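PDB 2Y5S: dihydropteroate synthase from Burkholderia cenocepacia, which probably catalyses the condensation of para-aminobenzoate with 6-hydroxymethyl-7,8-dihydropterin diphosphate to give 7,8-dihydropteroate, a step of folate biosynthesis. Local coordinates for residues K200-D205 and L238-G243; A257-V262 and S282-V287. All blocks are in the same frame, centred on the assembly; numbering follows the deposited sequence.

Contact 1 (K200-D205 and L238-G243); sequences KAVVDD and LGAVIG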
loop_
_atom_site.group_PDB
_atom_site.type_symbol
_atom_site.label_atom_id
_atom_site.label_comp_id
_atom_site.label_asym_id
_atom_site.label_seq_id
_atom_site.Cartn_x
_atom_site.Cartn_y
_atom_site.Cartn_z
ATOM N N LYS B 200 21.949 8.588 -3.170
ATOM C CA LYS B 200 21.709 7.553 -2.158
ATOM C C LYS B 200 21.965 6.185 -2.761
ATOM O O LYS B 200 21.651 5.964 -3.924
ATOM C CB LYS B 200 20.264 7.615 -1.668
ATOM C CG LYS B 200 19.999 8.676 -0.595
ATOM C CD LYS B 200 19.348 9.873 -1.124
ATOM C CE LYS B 200 19.377 11.021 -0.126
ATOM N NZ LYS B 200 19.090 12.309 -0.814
ATOM N N ALA B 201 22.541 5.273 -1.985
ATOM C CA ALA B 201 22.588 3.864 -2.391
ATOM C C ALA B 201 21.145 3.408 -2.687
ATOM O O ALA B 201 20.252 3.583 -1.848
ATOM C CB ALA B 201 23.253 2.996 -1.312
ATOM N N VAL B 202 20.938 2.857 -3.889
ATOM C CA VAL B 202 19.599 2.645 -4.472
ATOM C C VAL B 202 18.630 1.925 -3.536
ATOM O O VAL B 202 17.461 2.259 -3.475
ATOM C CB VAL B 202 19.669 1.900 -5.843
ATOM C CG1 VAL B 202 20.349 0.483 -5.716
ATOM C CG2 VAL B 202 18.286 1.804 -6.481
ATOM N N VAL B 203 19.128 0.935 -2.811
ATOM C CA VAL B 203 18.316 0.227 -1.861
ATOM C C VAL B 203 18.654 0.624 -0.413
ATOM O O VAL B 203 17.780 1.107 0.304
ATOM C CB VAL B 203 18.374 -1.292 -2.110
ATOM C CG1 VAL B 203 17.723 -2.043 -0.971
ATOM C CG2 VAL B 203 17.648 -1.633 -3.439
ATOM N N ASP B 204 19.902 0.453 0.012
ATOM C CA ASP B 204 20.230 0.600 1.448
ATOM C C ASP B 204 19.967 1.997 2.037
ATOM O O ASP B 204 19.384 2.087 3.117
ATOM C CB ASP B 204 21.650 0.141 1.751
ATOM C CG ASP B 204 21.796 -1.365 1.658
ATOM O OD1 ASP B 204 20.768 -2.077 1.766
ATOM O OD2 ASP B 204 22.928 -1.842 1.455
ATOM N N ASP B 205 20.352 3.063 1.332
ATOM C CA ASP B 205 20.130 4.431 1.842
ATOM C C ASP B 205 18.683 4.866 1.703
ATOM O O ASP B 205 18.097 5.425 2.634
ATOM C CB ASP B 205 21.039 5.442 1.133
ATOM C CG ASP B 205 22.507 5.280 1.487
ATOM O OD1 ASP B 205 22.816 4.779 2.589
ATOM O OD2 ASP B 205 23.363 5.680 0.650
ATOM N N LEU B 238 12.395 1.457 -6.321
ATOM C CA LEU B 238 11.267 0.533 -6.488
ATOM C C LEU B 238 11.590 -0.563 -7.520
ATOM O O LEU B 238 11.359 -1.752 -7.277
ATOM C CB LEU B 238 10.018 1.319 -6.896
ATOM C CG LEU B 238 9.600 2.505 -6.007
ATOM C CD1 LEU B 238 8.261 3.092 -6.477
ATOM C CD2 LEU B 238 9.533 2.129 -4.544
ATOM N N GLY B 239 12.128 -0.166 -8.677
ATOM C CA GLY B 239 12.550 -1.127 -9.700
ATOM C C GLY B 239 13.527 -2.164 -9.172
ATOM O O GLY B 239 13.454 -3.369 -9.534
ATOM N N ALA B 240 14.421 -1.708 -8.300
ATOM C CA ALA B 240 15.459 -2.549 -7.722
ATOM C C ALA B 240 14.908 -3.702 -6.888
ATOM O O ALA B 240 15.550 -4.750 -6.803
ATOM C CB ALA B 240 16.430 -1.709 -6.894
ATOM N N VAL B 241 13.737 -3.522 -6.275
ATOM C CA VAL B 241 13.150 -4.560 -5.428
ATOM C C VAL B 241 12.065 -5.392 -6.116
ATOM O O VAL B 241 11.580 -6.375 -5.554
ATOM C CB VAL B 241 12.618 -3.995 -4.110
ATOM C CG1 VAL B 241 13.733 -3.259 -3.376
ATOM C CG2 VAL B 241 11.406 -3.076 -4.334
ATOM N N ILE B 242 11.696 -5.032 -7.338
ATOM C CA ILE B 242 10.685 -5.812 -8.071
ATOM C C ILE B 242 11.242 -6.435 -9.333
ATOM O O ILE B 242 10.529 -6.600 -10.313
ATOM C CB ILE B 242 9.403 -4.983 -8.365
ATOM C CG1 ILE B 242 9.677 -3.856 -9.376
ATOM C CG2 ILE B 242 8.836 -4.428 -7.056
ATOM C CD1 ILE B 242 8.512 -2.860 -9.569
ATOM N N GLY B 243 12.517 -6.805 -9.312
ATOM C CA GLY B 243 13.085 -7.576 -10.404
ATOM C C GLY B 243 13.497 -6.722 -11.585
ATOM O O GLY B 243 13.712 -7.241 -12.679
#
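V203 reaches across to A240 and V241 by one of its two methyl groups. Its CB bond heads toward segment 238-243, and from CB the two branches part. CG2, anti to the carbonyl carbon, continues toward the partner and ends 3.7 Å from the CB of A240. The same methyl lies 4.2 Å from V241 CG1, and so bridges two consecutive residues of 238-243. With CG1 anti to the backbone N (chi1 170°), CG2 is left as the methyl that meets the other segment. V202 adds a second methyl to the same target: its CG2 comes to 4.0 Å from A240 CB, so that the alanine methyl meets both valines. The backbones stay well apart, 7.1 Å between the CA atoms of V203 and A240, and no hydrogen bond crosses between the segments.

In the TIM barrel of this enzyme, 200-205 leads from strand 190-193 into helix 204-211, while 238-243 takes in the end of helix 236-239, which comes after strand 229-230. The contact therefore joins the connections that follow these two strands, near the 7,8-dihydropteroate pocket. On the 200-205 side the turn is tied by A201 N, which donates to D205 OD2 at 2.8 Å and an angle of 163°. The carboxylate oxygen is met on its anti side, with the donor 31° out of the carboxylate plane. V241 also packs on Y207 of helix 204-211.

Contact 2 (A257-V262 and S282-V287); sequences AALCAV and SVWNAV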
loop_
_atom_site.group_PDB
_atom_site.type_symbol
_atom_site.label_atom_id
_atom_site.label_comp_id
_atom_site.label_asym_id
_atom_site.label_seq_id
_atom_site.Cartn_x
_atom_site.Cartn_y
_atom_site.Cartn_z
ATOM N N ALA B 257 4.972 2.442 -1.646
ATOM C CA ALA B 257 5.921 3.396 -1.073
ATOM C C ALA B 257 5.216 4.642 -0.494
ATOM O O ALA B 257 5.521 5.101 0.628
ATOM C CB ALA B 257 6.964 3.786 -2.112
ATOM N N ALA B 258 4.265 5.174 -1.240
ATOM C CA ALA B 258 3.465 6.316 -0.752
ATOM C C ALA B 258 2.728 5.994 0.541
ATOM O O ALA B 258 2.759 6.780 1.501
ATOM C CB ALA B 258 2.497 6.798 -1.849
ATOM N N LEU B 259 2.111 4.807 0.607
ATOM C CA LEU B 259 1.465 4.356 1.855
ATOM C C LEU B 259 2.404 4.232 3.026
ATOM O O LEU B 259 2.079 4.636 4.154
ATOM C CB LEU B 259 0.776 3.004 1.648
ATOM C CG LEU B 259 -0.541 3.044 0.878
ATOM C CD1 LEU B 259 -0.914 1.644 0.355
ATOM C CD2 LEU B 259 -1.671 3.650 1.768
ATOM N N CYS B 260 3.562 3.622 2.787
ATOM C CA CYS B 260 4.603 3.545 3.794
ATOM C C CYS B 260 5.004 4.931 4.298
ATOM O O CYS B 260 5.166 5.149 5.501
ATOM C CB CYS B 260 5.823 2.822 3.228
ATOM S SG CYS B 260 7.107 2.657 4.421
ATOM N N ALA B 261 5.165 5.873 3.382
ATOM C CA ALA B 261 5.554 7.227 3.756
ATOM C C ALA B 261 4.485 7.865 4.634
ATOM O O ALA B 261 4.809 8.478 5.653
ATOM C CB ALA B 261 5.821 8.088 2.525
ATOM N N VAL B 262 3.209 7.719 4.269
ATOM C CA VAL B 262 2.147 8.324 5.099
ATOM C C VAL B 262 2.016 7.587 6.422
ATOM O O VAL B 262 1.747 8.206 7.434
ATOM C CB VAL B 262 0.768 8.466 4.366
ATOM C CG1 VAL B 262 0.941 9.319 3.101
ATOM C CG2 VAL B 262 0.136 7.123 4.043
ATOM N N SER B 282 -7.523 6.470 0.590
ATOM C CA SER B 282 -8.880 6.349 1.128
ATOM C C SER B 282 -8.983 5.119 2.051
ATOM O O SER B 282 -9.573 5.179 3.139
ATOM C CB SER B 282 -9.927 6.247 0.014
ATOM O OG SER B 282 -10.012 7.430 -0.745
ATOM N N VAL B 283 -8.381 4.014 1.623
ATOM C CA VAL B 283 -8.351 2.816 2.442
ATOM C C VAL B 283 -7.552 3.078 3.720
ATOM O O VAL B 283 -7.994 2.751 4.807
ATOM C CB VAL B 283 -7.775 1.626 1.663
ATOM C CG1 VAL B 283 -7.561 0.404 2.615
ATOM C CG2 VAL B 283 -8.698 1.277 0.469
ATOM N N TRP B 284 -6.386 3.699 3.581
ATOM C CA TRP B 284 -5.541 4.016 4.744
ATOM C C TRP B 284 -6.312 4.875 5.769
ATOM O O TRP B 284 -6.299 4.600 6.966
ATOM C CB TRP B 284 -4.256 4.711 4.260
ATOM C CG TRP B 284 -3.289 5.058 5.359
ATOM C CD1 TRP B 284 -2.336 4.250 5.879
ATOM C CD2 TRP B 284 -3.193 6.300 6.054
ATOM N NE1 TRP B 284 -1.649 4.901 6.866
ATOM C CE2 TRP B 284 -2.157 6.165 6.999
ATOM C CE3 TRP B 284 -3.888 7.515 5.977
ATOM C CZ2 TRP B 284 -1.780 7.207 7.857
ATOM C CZ3 TRP B 284 -3.528 8.544 6.839
ATOM C CH2 TRP B 284 -2.477 8.386 7.764
ATOM N N ASN B 285 -7.005 5.903 5.295
ATOM C CA ASN B 285 -7.770 6.772 6.195
ATOM C C ASN B 285 -8.916 6.049 6.900
ATOM O O ASN B 285 -9.204 6.304 8.083
ATOM C CB ASN B 285 -8.354 7.968 5.448
ATOM C CG ASN B 285 -9.190 8.858 6.367
ATOM O OD1 ASN B 285 -8.639 9.588 7.193
ATOM N ND2 ASN B 285 -10.534 8.768 6.251
ATOM N N ALA B 286 -9.580 5.153 6.176
ATOM C CA ALA B 286 -10.652 4.351 6.772
ATOM C C ALA B 286 -10.153 3.431 7.906
ATOM O O ALA B 286 -10.820 3.263 8.923
ATOM C CB ALA B 286 -11.369 3.525 5.710
ATOM N N VAL B 287 -8.980 2.833 7.710
ATOM C CA VAL B 287 -8.331 2.035 8.752
ATOM C C VAL B 287 -7.991 2.909 9.955
ATOM O O VAL B 287 -8.281 2.544 11.085
ATOM C CB VAL B 287 -7.020 1.371 8.230
ATOM C CG1 VAL B 287 -6.252 0.715 9.371
ATOM C CG2 VAL B 287 -7.352 0.352 7.132
#
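L259 is the first residue of segment 257-262 to touch W284, through one methyl alone: CD2 sits 3.7 Å from W284 CB and 4.2 Å from W284 CG, meeting the stem of the tryptophan obliquely where the ring is attached. L259 also leans on A280 and L281, a turn earlier on the partner helix. One turn after L259, V262 points its CB toward the partner and lays CG2 over one face of the indole. That methyl stands 3.9 Å from the centroid of the five-membered ring and only 10° off its normal, a CH-pi contact.

These are the last two helices of the TIM barrel, 251-263 and the long C-terminal 274-291, linked through strand 268-271 in an alpha-beta-alpha succession. W284 reaches helix 251-263 with CG anti to its backbone N (chi1 -179°) and the ring turned crosswise (chi2 86°). Its benzene half runs on past V262, CZ2 coming to 3.7 Å from V262 O. The indole NE1 is hydrogen-bonded to OE1 of E263, next in sequence after V262, while P23 packs against both V262 and W284.

How the contacts relate
Contacts 1 and 2 have centres about 21 Å apart and lie in series along the chain, contact 1 closing before contact 2 opens. They nevertheless meet: L238 CD2 packs 3.9 Å from A257 CB, joining helix 236-239 to the following helix 251-263. Their relation to the pocket differs, for the V202 side chain of contact 1 is about 6 Å from 7,8-dihydropteroate, whereas the V262 side chain of contact 2 is about 14 Å away. The dimer interface links them again. L238 packs on V283 of the second subunit and V241 on A286 of the second subunit, so segment 238-243 meets the other copy of segment 282-287.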